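DNA ligase (PDB 6GDR) probably catalyses the ATP-dependent sealing of breaks in the DNA backbone, as a Lig E ligase that binds its DNA with a minimal scaffold. Local coordinates at residues D[24-28]-D[169-175]; D[54-58]-D[88-92]; D[230-236]-D[253-259]. One frame throughout, in Å; residues are numbered along the deposited sequence.

The three contacts sit at well-separated corners of a two-domain ligase, their centres 38 to 40 Å apart and none touching another. Contacts 1 and 2 both belong to the ATP-dependent ligase domain, on opposite sides of the chain's centre. Contact 1 joins the loop before strand 29-34 to the start of helix 172-184, and contact 2, which joins the loop before helix 59-62 to the end of helix 81-89, falls between its two halves in the sequence. Contact 3 follows later, in the OB-like domain, tying strand 234-240 to helix 255-258. Contacts 2 and 3 each place a backbone amide on a DNA phosphate, so both domains hold the duplex, whereas contact 1 stands apart from it.

Contact 1. Residues D[24-28]-D[169-175]; sequences INIAE and LSSVNAL
Ile26 drives its side chain against the start of helix 172-184, and almost all of the apolar contact is its doing. Its CD1 methyl reaches the helix, meeting Leu175 CB at 3.6 Å and Val172 CG1 at 4.0 Å. The other branch, CG2, crosses Leu169 at a slant, 4.1 Å from Leu169 CB. The torsions explain this division: with chi1 at -60°, CG2 lies opposite the backbone N and turns to Leu169, while CG1 sits beside that nitrogen and, extended through chi2, carries CD1 on to the helix. The same side chain also packs against backbone carbonyls, Ile26 CB lying 3.4 Å from Ser170 O and CD1 close to Ser171 O. An alanine here would lose both branches and is likely to leave Val172 and Leu175 without this partner on the side of residues 24-28, opening a gap at the helix start.

In the nucleotidyltransferase fold of the ligase domain, this contact joins the loop leading into strand 29-34, the strand that ends in the AMP-pocket residues Ser32, Glu33 and Lys34, to the start of helix 172-184. Around it, Leu175 rests on Leu190 and Leu192 of strand 189-194, Leu169 touches Val31, and Tyr17 packs on both Val172 and Leu175. The site itself remains some way off, with the side chain of Leu175 about 12 Å from the bound AMP.

Polar links between the segments run through water. One molecule donates to Ile26 O at 2.7 Å and accepts from Leu169 N at 3.0 Å, bridging the two backbones. Within residues 24-28, an Asx turn shapes the short 3-10 segment: Asn25 OD1 accepts from Ala27 N, with the donor above the carbonyl plane. Glu28, facing away from the helix, bonds His194 through OE1.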
loop_
_atom_site.group_PDB
_atom_site.type_symbol
_atom_site.label_atom_id
_atom_site.label_comp_id
_atom_site.label_asym_id
_atom_site.label_seq_id
_atom_site.Cartn_x
_atom_site.Cartn_y
_atom_site.Cartn_z
ATOM N N ILE D 24 -11.681 -17.248 7.193
ATOM C CA ILE D 24 -12.105 -16.110 7.999
ATOM C C ILE D 24 -13.583 -15.825 7.760
ATOM O O ILE D 24 -14.136 -16.104 6.687
ATOM C CB ILE D 24 -11.256 -14.859 7.703
ATOM C CG1 ILE D 24 -11.430 -14.425 6.243
ATOM C CG2 ILE D 24 -9.789 -15.110 8.056
ATOM C CD1 ILE D 24 -10.658 -13.181 5.870
ATOM N N ASN D 25 -14.234 -15.266 8.780
ATOM C CA ASN D 25 -15.606 -14.779 8.675
ATOM C C ASN D 25 -15.548 -13.268 8.490
ATOM O O ASN D 25 -15.212 -12.533 9.425
ATOM C CB ASN D 25 -16.419 -15.155 9.912
ATOM C CG ASN D 25 -17.835 -14.609 9.868
ATOM O OD1 ASN D 25 -18.294 -14.126 8.833
ATOM N ND2 ASN D 25 -18.536 -14.687 10.993
ATOM N N ILE D 26 -15.883 -12.806 7.282
ATOM C CA ILE D 26 -15.721 -11.392 6.954
ATOM C C ILE D 26 -16.570 -10.519 7.865
ATOM O O ILE D 26 -16.214 -9.367 8.141
ATOM C CB ILE D 26 -16.055 -11.143 5.468
ATOM C CG1 ILE D 26 -15.125 -11.976 4.581
ATOM C CG2 ILE D 26 -15.942 -9.647 5.141
ATOM C CD1 ILE D 26 -15.301 -11.741 3.100
ATOM N N ALA D 27 -17.700 -11.041 8.349
ATOM C CA ALA D 27 -18.589 -10.243 9.185
ATOM C C ALA D 27 -17.899 -9.730 10.442
ATOM O O ALA D 27 -18.392 -8.780 11.060
ATOM C CB ALA D 27 -19.822 -11.062 9.567
ATOM N N GLU D 28 -16.776 -10.328 10.833
ATOM C CA GLU D 28 -16.043 -9.916 12.023
ATOM C C GLU D 28 -15.009 -8.831 11.737
ATOM O O GLU D 28 -14.221 -8.495 12.627
ATOM C CB GLU D 28 -15.349 -11.125 12.655
ATOM C CG GLU D 28 -16.256 -12.325 12.876
ATOM C CD GLU D 28 -15.518 -13.513 13.460
ATOM O OE1 GLU D 28 -14.355 -13.343 13.883
ATOM O OE2 GLU D 28 -16.098 -14.618 13.491
ATOM N N LEU D 169 -19.063 -5.940 5.119
ATOM C CA LEU D 169 -19.449 -6.900 4.097
ATOM C C LEU D 169 -19.812 -8.220 4.773
ATOM O O LEU D 169 -19.496 -8.451 5.943
ATOM C CB LEU D 169 -18.320 -7.102 3.074
ATOM C CG LEU D 169 -17.883 -5.860 2.292
ATOM C CD1 LEU D 169 -16.626 -6.154 1.493
ATOM C CD2 LEU D 169 -18.996 -5.382 1.373
ATOM N N SER D 170 -20.483 -9.095 4.023
ATOM C CA SER D 170 -20.973 -10.354 4.574
ATOM C C SER D 170 -20.229 -11.535 3.954
ATOM O O SER D 170 -19.233 -12.004 4.512
ATOM C CB SER D 170 -22.481 -10.483 4.346
ATOM O OG SER D 170 -22.778 -10.436 2.960
ATOM N N SER D 171 -20.691 -12.012 2.799
ATOM C CA SER D 171 -20.109 -13.194 2.180
ATOM C C SER D 171 -18.734 -12.884 1.596
ATOM O O SER D 171 -18.359 -11.727 1.388
ATOM C CB SER D 171 -21.027 -13.725 1.078
ATOM O OG SER D 171 -22.354 -13.869 1.552
ATOM N N VAL D 172 -17.975 -13.948 1.321
ATOM C CA VAL D 172 -16.741 -13.781 0.562
ATOM C C VAL D 172 -17.061 -13.329 -0.853
ATOM O O VAL D 172 -16.267 -12.620 -1.485
ATOM C CB VAL D 172 -15.918 -15.084 0.570
ATOM C CG1 VAL D 172 -15.666 -15.550 1.999
ATOM C CG2 VAL D 172 -16.613 -16.170 -0.239
ATOM N N ASN D 173 -18.225 -13.723 -1.376
ATOM C CA ASN D 173 -18.650 -13.246 -2.685
ATOM C C ASN D 173 -18.852 -11.738 -2.674
ATOM O O ASN D 173 -18.519 -11.050 -3.647
ATOM C CB ASN D 173 -19.934 -13.960 -3.104
ATOM C CG ASN D 173 -20.262 -13.762 -4.570
ATOM O OD1 ASN D 173 -20.908 -12.786 -4.949
ATOM N ND2 ASN D 173 -19.817 -14.695 -5.405
ATOM N N ALA D 174 -19.397 -11.203 -1.579
ATOM C CA ALA D 174 -19.545 -9.756 -1.455
ATOM C C ALA D 174 -18.187 -9.068 -1.475
ATOM O O ALA D 174 -18.050 -7.962 -2.013
ATOM C CB ALA D 174 -20.299 -9.415 -0.171
ATOM N N LEU D 175 -17.171 -9.707 -0.894
ATOM C CA LEU D 175 -15.828 -9.138 -0.909
ATOM C C LEU D 175 -15.262 -9.115 -2.322
ATOM O O LEU D 175 -14.709 -8.102 -2.765
ATOM C CB LEU D 175 -14.915 -9.938 0.020
ATOM C CG LEU D 175 -13.516 -9.359 0.249
ATOM C CD1 LEU D 175 -13.558 -8.268 1.305
ATOM C CD2 LEU D 175 -12.529 -10.450 0.637
HETATM O O HOH W 1 -17.335 -7.006 7.394
#

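Contact 2. Residues D[54-58]-D[88-92]; sequences KIDAP and VLSKL. Unlike the reference sequence in segment 54-58: Asp56 (reference Ala). With nucleotides of chain A; nucleotides of chain B.
Ile55 and Val88 form the tight, inner part of this contact, their side chains crossing at a slant with Ile55 CG2 3.7 Å from Val88 CG1. Both also pack on Leu74 of strand 70-75, so the end of helix 81-89 is seated on the sheet. Further along, Leu92 stands at about a right angle to Pro58, and its CD2 methyl lies 3.9 Å from Pro58 CG.

The outer part is polar and wetter. Asp56, where the reference sequence has alanine, is the centre of an inverse gamma turn. Its CG lies opposite the backbone N (chi1 -168°), which brings OD2 to within 2.7 Å of Leu92 N, a fairly straight bond (159°) entering from above the carboxylate plane. A water accepts from Asp56 N at 2.9 Å and donates to Ser90 O at 3.1 Å, linking the two backbones. On the DNA side, Lys91 N donates to OP1 of DG17 of chain A at 2.8 Å.

Successive backbone amides thus serve a carboxylate and a phosphate. The hydrogen bond to the DNA here runs from main chain to phosphate and so does not read the base.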
loop_
_atom_site.group_PDB
_atom_site.type_symbol
_atom_site.label_atom_id
_atom_site.label_comp_id
_atom_site.label_asym_id
_atom_site.label_seq_id
_atom_site.Cartn_x
_atom_site.Cartn_y
_atom_site.Cartn_z
ATOM N N LYS D 54 11.417 12.113 8.907
ATOM C CA LYS D 54 10.533 13.245 9.144
ATOM C C LYS D 54 9.837 13.652 7.853
ATOM O O LYS D 54 10.460 13.733 6.790
ATOM C CB LYS D 54 11.310 14.433 9.716
ATOM C CG LYS D 54 10.425 15.649 9.986
ATOM C CD LYS D 54 11.195 16.828 10.551
ATOM C CE LYS D 54 10.260 18.004 10.796
ATOM N NZ LYS D 54 10.959 19.190 11.361
ATOM N N ILE D 55 8.536 13.898 7.949
ATOM C CA ILE D 55 7.762 14.455 6.847
ATOM C C ILE D 55 7.697 15.963 7.053
ATOM O O ILE D 55 7.266 16.437 8.110
ATOM C CB ILE D 55 6.357 13.836 6.783
ATOM C CG1 ILE D 55 6.462 12.327 6.531
ATOM C CG2 ILE D 55 5.525 14.505 5.695
ATOM C CD1 ILE D 55 5.145 11.580 6.630
ATOM N N ASP D 56 8.138 16.720 6.046
ATOM C CA ASP D 56 8.246 18.174 6.161
ATOM C C ASP D 56 6.957 18.802 5.636
ATOM O O ASP D 56 6.865 19.266 4.497
ATOM C CB ASP D 56 9.472 18.677 5.408
ATOM C CG ASP D 56 9.799 20.121 5.728
ATOM O OD1 ASP D 56 9.116 20.710 6.593
ATOM O OD2 ASP D 56 10.738 20.669 5.113
ATOM N N ALA D 57 5.934 18.819 6.505
ATOM C CA ALA D 57 4.630 19.340 6.134
ATOM C C ALA D 57 4.451 20.765 6.644
ATOM O O ALA D 57 5.019 21.139 7.674
ATOM C CB ALA D 57 3.516 18.460 6.705
ATOM N N PRO D 58 3.664 21.595 5.955
ATOM C CA PRO D 58 3.415 22.951 6.459
ATOM C C PRO D 58 2.751 22.923 7.829
ATOM O O PRO D 58 2.078 21.959 8.200
ATOM C CB PRO D 58 2.490 23.562 5.401
ATOM C CG PRO D 58 2.721 22.753 4.174
ATOM C CD PRO D 58 3.022 21.369 4.649
ATOM N N VAL D 88 4.922 14.723 -0.510
ATOM C CA VAL D 88 5.142 14.373 0.891
ATOM C C VAL D 88 6.627 14.251 1.204
ATOM O O VAL D 88 7.093 14.715 2.252
ATOM C CB VAL D 88 4.382 13.078 1.230
ATOM C CG1 VAL D 88 4.761 12.574 2.617
ATOM C CG2 VAL D 88 2.873 13.311 1.144
ATOM N N LEU D 89 7.396 13.620 0.318
ATOM C CA LEU D 89 8.781 13.311 0.643
ATOM C C LEU D 89 9.735 14.472 0.388
ATOM O O LEU D 89 10.866 14.441 0.885
ATOM C CB LEU D 89 9.249 12.095 -0.155
ATOM C CG LEU D 89 8.415 10.822 0.011
ATOM C CD1 LEU D 89 8.957 9.719 -0.888
ATOM C CD2 LEU D 89 8.386 10.362 1.461
ATOM N N SER D 90 9.311 15.489 -0.357
ATOM C CA SER D 90 10.195 16.598 -0.686
ATOM C C SER D 90 10.273 17.586 0.471
ATOM O O SER D 90 9.280 17.840 1.160
ATOM C CB SER D 90 9.707 17.310 -1.947
ATOM O OG SER D 90 9.670 16.422 -3.052
ATOM N N LYS D 91 11.463 18.145 0.679
ATOM C CA LYS D 91 11.649 19.135 1.730
ATOM C C LYS D 91 10.863 20.403 1.416
ATOM O O LYS D 91 10.640 20.754 0.254
ATOM C CB LYS D 91 13.132 19.468 1.905
ATOM C CG LYS D 91 13.987 18.315 2.419
ATOM C CD LYS D 91 13.451 17.748 3.730
ATOM C CE LYS D 91 14.451 16.815 4.394
ATOM N NZ LYS D 91 15.647 17.542 4.903
ATOM N N LEU D 92 10.445 21.093 2.476
ATOM C CA LEU D 92 9.588 22.272 2.355
ATOM C C LEU D 92 10.462 23.521 2.444
ATOM O O LEU D 92 10.622 24.134 3.499
ATOM C CB LEU D 92 8.507 22.257 3.433
ATOM C CG LEU D 92 7.552 23.450 3.472
ATOM C CD1 LEU D 92 6.864 23.638 2.132
ATOM C CD2 LEU D 92 6.528 23.266 4.579
ATOM P P DG A 17 14.116 17.299 -2.453
ATOM O OP1 DG A 17 13.313 18.057 -1.469
ATOM O OP2 DG A 17 14.342 17.855 -3.805
ATOM O "O5'" DG A 17 15.538 16.968 -1.807
ATOM C "C5'" DG A 17 16.107 15.686 -2.014
ATOM C "C4'" DG A 17 17.552 15.634 -1.566
ATOM O "O4'" DG A 17 18.250 14.637 -2.354
ATOM C "C3'" DG A 17 18.343 16.915 -1.766
ATOM O "O3'" DG A 17 19.418 16.988 -0.830
ATOM C "C2'" DG A 17 18.820 16.779 -3.205
ATOM C "C1'" DG A 17 19.045 15.271 -3.345
ATOM N N9 DG A 17 18.687 14.726 -4.658
ATOM C C8 DG A 17 17.779 15.235 -5.559
ATOM N N7 DG A 17 17.678 14.528 -6.650
ATOM C C5 DG A 17 18.570 13.481 -6.461
ATOM C C6 DG A 17 18.894 12.394 -7.307
ATOM O O6 DG A 17 18.438 12.132 -8.430
ATOM N N1 DG A 17 19.850 11.560 -6.732
ATOM C C2 DG A 17 20.422 11.756 -5.494
ATOM N N2 DG A 17 21.327 10.847 -5.106
ATOM N N3 DG A 17 20.128 12.770 -4.694
ATOM C C4 DG A 17 19.198 13.589 -5.239
ATOM P P DC A 16 10.265 14.688 -7.112
ATOM O OP1 DC A 16 9.344 15.771 -6.702
ATOM O OP2 DC A 16 10.937 14.752 -8.429
ATOM O "O5'" DC A 16 11.382 14.524 -5.984
ATOM C "C5'" DC A 16 11.030 13.972 -4.723
ATOM C "C4'" DC A 16 12.163 14.118 -3.727
ATOM O "O4'" DC A 16 13.097 13.014 -3.891
ATOM C "C3'" DC A 16 12.990 15.387 -3.886
ATOM O "O3'" DC A 16 13.442 15.848 -2.613
ATOM C "C2'" DC A 16 14.125 14.926 -4.791
ATOM C "C1'" DC A 16 14.364 13.504 -4.296
ATOM N N1 DC A 16 14.931 12.560 -5.321
ATOM C C2 DC A 16 15.951 11.671 -4.957
ATOM O O2 DC A 16 16.384 11.686 -3.798
ATOM N N3 DC A 16 16.444 10.818 -5.891
ATOM C C4 DC A 16 15.955 10.830 -7.131
ATOM N N4 DC A 16 16.472 9.970 -8.015
ATOM C C5 DC A 16 14.913 11.722 -7.520
ATOM C C6 DC A 16 14.433 12.557 -6.593
ATOM P P DC B 9 10.696 4.973 3.969
ATOM O OP1 DC B 9 10.038 5.300 5.284
ATOM O OP2 DC B 9 10.941 3.496 3.830
ATOM O "O5'" DC B 9 9.855 5.519 2.759
ATOM C "C5'" DC B 9 8.502 5.850 2.971
ATOM C "C4'" DC B 9 7.885 6.270 1.635
ATOM O "O4'" DC B 9 8.793 6.486 0.746
ATOM C "C3'" DC B 9 7.041 5.080 1.061
ATOM O "O3'" DC B 9 5.803 5.154 1.533
ATOM C "C2'" DC B 9 7.096 5.305 -0.461
ATOM C "C1'" DC B 9 8.294 5.813 -0.661
ATOM N N1 DC B 9 9.187 4.814 -1.048
ATOM C C2 DC B 9 9.304 4.449 -2.449
ATOM O O2 DC B 9 8.622 5.012 -3.285
ATOM N N3 DC B 9 10.243 3.401 -2.854
ATOM C C4 DC B 9 11.042 2.735 -1.898
ATOM N N4 DC B 9 11.941 1.727 -2.315
ATOM C C5 DC B 9 10.929 3.099 -0.474
ATOM C C6 DC B 9 9.994 4.143 -0.068
HETATM O O HOH W 2 8.915 15.731 3.470
#

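Contact 3. Residues D[230-236]-D[253-259]; sequences FKGMMGS and FSEKERR. Unlike the reference sequence in segment 253-259: Arg259 (reference Gln). With nucleotides of chain C; nucleotides of chain A.
Met234 N makes a weak 3.4 Å hydrogen bond to Arg258 O, bringing the first residue of strand 234-240, just past the type II turn 230-233, against the end of helix 255-258. Arg258 then reaches back toward residues 230-236, its chain extended from CG to NE. The CD carbon sits squarely over the Phe230 ring, 3.5 Å from the centroid, and the guanidinium continues as an offset stack, its plane inclined by 26° to the ring. Phe253 CD2 approaches the opposite guanidinium face, so the group is stacked on Phe230 and backed on its other face by the rim of Phe253.

At the guanidinium edge, NH1 donates twice, to Met234 O at 2.7 Å and to Gly235 O at 2.9 Å. NH1 approaches Met234 O tilted 24° from its carbonyl plane, but meets Gly235 O from well above the plane. The NH2 group bonds Gly250 O. Met234, bent at chi2 and chi3, lays its CE methyl over the centre of the Phe253 ring at 3.6 Å, a CH-pi contact, with the sulfur more distantly above the same face. Met233 runs side by side with Arg259, CE lying 3.6 Å from Arg259 NH2.

Within this OB-like domain, Gly235 and Ser236 form a classic beta bulge opposite Phe224, beside DG11 of chain A. A capping box starts the helix: Ser254 OG accepts from Glu257 N, and Glu257 OE1 from Ser254 N. Glu255 N, the next amide along, donates to OP1 of DA5 of chain C, a nearly linear bond (175°) of 2.8 Å.

The chemistry is thus divided: the buried arginine turns NH1 and NH2 to protein carbonyls and lays NE over the Phe230 ring, while an amide at the start of the short helix, where the helix end would probably favour an anion, meets the phosphate.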
loop_
_atom_site.group_PDB
_atom_site.type_symbol
_atom_site.label_atom_id
_atom_site.label_comp_id
_atom_site.label_asym_id
_atom_site.label_seq_id
_atom_site.Cartn_x
_atom_site.Cartn_y
_atom_site.Cartn_z
ATOM N N PHE D 230 23.574 -13.066 -5.341
ATOM C CA PHE D 230 23.338 -13.426 -6.735
ATOM C C PHE D 230 24.506 -13.054 -7.640
ATOM O O PHE D 230 24.314 -12.835 -8.843
ATOM C CB PHE D 230 22.049 -12.769 -7.233
ATOM C CG PHE D 230 20.797 -13.281 -6.566
ATOM C CD1 PHE D 230 19.662 -12.488 -6.500
ATOM C CD2 PHE D 230 20.748 -14.553 -6.015
ATOM C CE1 PHE D 230 18.509 -12.949 -5.896
ATOM C CE2 PHE D 230 19.597 -15.017 -5.409
ATOM C CZ PHE D 230 18.477 -14.215 -5.351
ATOM N N LYS D 231 25.715 -12.980 -7.090
ATOM C CA LYS D 231 26.894 -12.739 -7.908
ATOM C C LYS D 231 27.078 -13.882 -8.897
ATOM O O LYS D 231 26.851 -15.051 -8.570
ATOM C CB LYS D 231 28.130 -12.599 -7.019
ATOM C CG LYS D 231 29.105 -11.514 -7.452
ATOM C CD LYS D 231 29.897 -10.974 -6.269
ATOM C CE LYS D 231 29.054 -10.039 -5.409
ATOM N N GLY D 232 27.487 -13.542 -10.118
ATOM C CA GLY D 232 27.615 -14.544 -11.157
ATOM C C GLY D 232 26.311 -15.200 -11.544
ATOM O O GLY D 232 26.320 -16.273 -12.152
ATOM N N MET D 233 25.182 -14.584 -11.200
ATOM C CA MET D 233 23.860 -15.099 -11.524
ATOM C C MET D 233 23.027 -13.973 -12.121
ATOM O O MET D 233 23.410 -12.801 -12.089
ATOM C CB MET D 233 23.167 -15.677 -10.281
ATOM C CG MET D 233 23.910 -16.840 -9.641
ATOM S SD MET D 233 23.382 -17.166 -7.947
ATOM C CE MET D 233 21.633 -17.472 -8.178
ATOM N N MET D 234 21.873 -14.340 -12.669
ATOM C CA MET D 234 20.988 -13.363 -13.287
ATOM C C MET D 234 20.235 -12.590 -12.213
ATOM O O MET D 234 19.611 -13.184 -11.328
ATOM C CB MET D 234 20.006 -14.056 -14.230
ATOM C CG MET D 234 19.076 -13.101 -14.974
ATOM S SD MET D 234 17.651 -12.567 -14.002
ATOM C CE MET D 234 16.727 -14.097 -13.882
ATOM N N GLY D 235 20.289 -11.264 -12.299
ATOM C CA GLY D 235 19.585 -10.412 -11.362
ATOM C C GLY D 235 18.219 -9.997 -11.867
ATOM O O GLY D 235 17.235 -10.035 -11.121
ATOM N N SER D 236 18.143 -9.598 -13.136
ATOM C CA SER D 236 16.884 -9.172 -13.727
ATOM C C SER D 236 16.924 -9.424 -15.226
ATOM O O SER D 236 17.970 -9.729 -15.802
ATOM C CB SER D 236 16.604 -7.694 -13.434
ATOM O OG SER D 236 17.616 -6.866 -13.981
ATOM N N PHE D 253 12.022 -15.306 -9.521
ATOM C CA PHE D 253 12.826 -16.436 -9.961
ATOM C C PHE D 253 13.393 -17.179 -8.760
ATOM O O PHE D 253 13.874 -16.564 -7.805
ATOM C CB PHE D 253 13.980 -15.976 -10.854
ATOM C CG PHE D 253 13.601 -14.928 -11.859
ATOM C CD1 PHE D 253 13.013 -15.280 -13.062
ATOM C CD2 PHE D 253 13.853 -13.589 -11.607
ATOM C CE1 PHE D 253 12.671 -14.314 -13.990
ATOM C CE2 PHE D 253 13.515 -12.620 -12.531
ATOM C CZ PHE D 253 12.923 -12.983 -13.725
ATOM N N SER D 254 13.336 -18.506 -8.818
ATOM C CA SER D 254 14.074 -19.313 -7.862
ATOM C C SER D 254 15.570 -19.167 -8.117
ATOM O O SER D 254 16.005 -18.710 -9.179
ATOM C CB SER D 254 13.666 -20.781 -7.965
ATOM O OG SER D 254 14.018 -21.316 -9.229
ATOM N N GLU D 255 16.369 -19.562 -7.125
ATOM C CA GLU D 255 17.816 -19.466 -7.283
ATOM C C GLU D 255 18.313 -20.366 -8.405
ATOM O O GLU D 255 19.307 -20.041 -9.065
ATOM C CB GLU D 255 18.517 -19.808 -5.969
ATOM C CG GLU D 255 18.443 -18.695 -4.937
ATOM C CD GLU D 255 19.387 -18.916 -3.772
ATOM O OE1 GLU D 255 18.921 -18.897 -2.614
ATOM O OE2 GLU D 255 20.597 -19.113 -4.018
ATOM N N LYS D 256 17.639 -21.492 -8.643
ATOM C CA LYS D 256 18.007 -22.336 -9.774
ATOM C C LYS D 256 17.632 -21.671 -11.091
ATOM O O LYS D 256 18.375 -21.766 -12.074
ATOM C CB LYS D 256 17.339 -23.706 -9.654
ATOM C CG LYS D 256 17.890 -24.747 -10.623
ATOM N N GLU D 257 16.483 -20.993 -11.131
ATOM C CA GLU D 257 16.078 -20.297 -12.348
ATOM C C GLU D 257 17.032 -19.158 -12.680
ATOM O O GLU D 257 17.219 -18.829 -13.857
ATOM C CB GLU D 257 14.650 -19.774 -12.200
ATOM C CG GLU D 257 13.589 -20.863 -12.273
ATOM C CD GLU D 257 12.205 -20.362 -11.909
ATOM O OE1 GLU D 257 12.108 -19.366 -11.162
ATOM O OE2 GLU D 257 11.213 -20.964 -12.372
ATOM N N ARG D 258 17.647 -18.546 -11.664
ATOM C CA ARG D 258 18.625 -17.495 -11.922
ATOM C C ARG D 258 19.877 -18.054 -12.583
ATOM O O ARG D 258 20.515 -17.363 -13.385
ATOM C CB ARG D 258 18.978 -16.775 -10.622
ATOM C CG ARG D 258 17.814 -16.003 -10.027
ATOM C CD ARG D 258 18.242 -15.136 -8.858
ATOM N NE ARG D 258 17.133 -14.329 -8.360
ATOM C CZ ARG D 258 16.728 -13.186 -8.907
ATOM N NH1 ARG D 258 17.339 -12.700 -9.981
ATOM N NH2 ARG D 258 15.707 -12.526 -8.380
ATOM N N ARG D 259 20.248 -19.290 -12.256
ATOM C CA ARG D 259 21.296 -19.995 -12.980
ATOM C C ARG D 259 20.681 -20.628 -14.223
ATOM O O ARG D 259 19.728 -21.408 -14.120
ATOM C CB ARG D 259 21.943 -21.051 -12.089
ATOM C CG ARG D 259 22.582 -20.487 -10.826
ATOM C CD ARG D 259 23.124 -21.594 -9.932
ATOM N NE ARG D 259 22.097 -22.150 -9.052
ATOM C CZ ARG D 259 21.869 -21.758 -7.800
ATOM N NH1 ARG D 259 20.908 -22.334 -7.091
ATOM N NH2 ARG D 259 22.593 -20.794 -7.249
ATOM P P DA C 5 14.239 -20.205 -3.910
ATOM O OP1 DA C 5 15.407 -20.636 -4.711
ATOM O OP2 DA C 5 12.999 -21.013 -3.915
ATOM O "O5'" DA C 5 14.702 -20.028 -2.393
ATOM C "C5'" DA C 5 15.785 -19.162 -2.084
ATOM C "C4'" DA C 5 16.214 -19.325 -0.640
ATOM O "O4'" DA C 5 15.518 -18.348 0.194
ATOM C "C3'" DA C 5 15.897 -20.691 -0.029
ATOM O "O3'" DA C 5 16.959 -21.115 0.826
ATOM C "C2'" DA C 5 14.607 -20.411 0.728
ATOM C "C1'" DA C 5 14.894 -19.024 1.266
ATOM N N9 DA C 5 13.712 -18.277 1.700
ATOM C C8 DA C 5 12.473 -18.274 1.124
ATOM N N7 DA C 5 11.602 -17.509 1.742
ATOM C C5 DA C 5 12.322 -16.975 2.799
ATOM C C6 DA C 5 11.973 -16.082 3.833
ATOM N N6 DA C 5 10.753 -15.553 3.969
ATOM N N1 DA C 5 12.929 -15.753 4.725
ATOM C C2 DA C 5 14.150 -16.284 4.587
ATOM N N3 DA C 5 14.596 -17.131 3.661
ATOM C C4 DA C 5 13.623 -17.439 2.788
ATOM P P DG A 11 20.242 -7.791 -6.877
ATOM O OP1 DG A 11 21.104 -8.218 -8.003
ATOM O OP2 DG A 11 20.675 -6.680 -6.000
ATOM O "O5'" DG A 11 18.791 -7.433 -7.443
ATOM C "C5'" DG A 11 18.124 -8.349 -8.300
ATOM C "C4'" DG A 11 16.687 -7.924 -8.550
ATOM O "O4'" DG A 11 15.893 -8.154 -7.362
ATOM C "C3'" DG A 11 16.488 -6.451 -8.852
ATOM O "O3'" DG A 11 16.733 -6.165 -10.221
ATOM C "C2'" DG A 11 15.030 -6.235 -8.469
ATOM C "C1'" DG A 11 14.804 -7.241 -7.338
ATOM N N9 DG A 11 14.733 -6.618 -6.021
ATOM C C8 DG A 11 15.759 -6.454 -5.121
ATOM N N7 DG A 11 15.394 -5.850 -4.024
ATOM C C5 DG A 11 14.041 -5.595 -4.210
ATOM C C6 DG A 11 13.105 -4.960 -3.358
ATOM O O6 DG A 11 13.294 -4.483 -2.230
ATOM N N1 DG A 11 11.837 -4.907 -3.934
ATOM C C2 DG A 11 11.516 -5.404 -5.175
ATOM N N2 DG A 11 10.243 -5.262 -5.564
ATOM N N3 DG A 11 12.384 -5.998 -5.981
ATOM C C4 DG A 11 13.622 -6.057 -5.436
ATOM P P DT A 10 22.200 -9.704 -0.657
ATOM O OP1 DT A 10 23.108 -10.481 -1.528
ATOM O OP2 DT A 10 22.755 -8.647 0.217
ATOM O "O5'" DT A 10 21.034 -9.051 -1.535
ATOM C "C5'" DT A 10 21.145 -8.998 -2.949
ATOM C "C4'" DT A 10 19.982 -9.712 -3.610
ATOM O "O4'" DT A 10 18.941 -9.959 -2.639
ATOM C "C3'" DT A 10 19.294 -8.930 -4.711
ATOM O "O3'" DT A 10 19.983 -9.075 -5.947
ATOM C "C2'" DT A 10 17.900 -9.548 -4.739
ATOM C "C1'" DT A 10 17.684 -10.020 -3.296
ATOM N N1 DT A 10 16.709 -9.187 -2.540
ATOM C C2 DT A 10 15.372 -9.284 -2.841
ATOM O O2 DT A 10 14.934 -10.025 -3.703
ATOM N N3 DT A 10 14.555 -8.480 -2.094
ATOM C C4 DT A 10 14.935 -7.605 -1.096
ATOM O O4 DT A 10 14.124 -6.923 -0.479
ATOM C C5 DT A 10 16.353 -7.549 -0.828
ATOM C C7 DT A 10 16.884 -6.634 0.235
ATOM C C6 DT A 10 17.165 -8.333 -1.555
#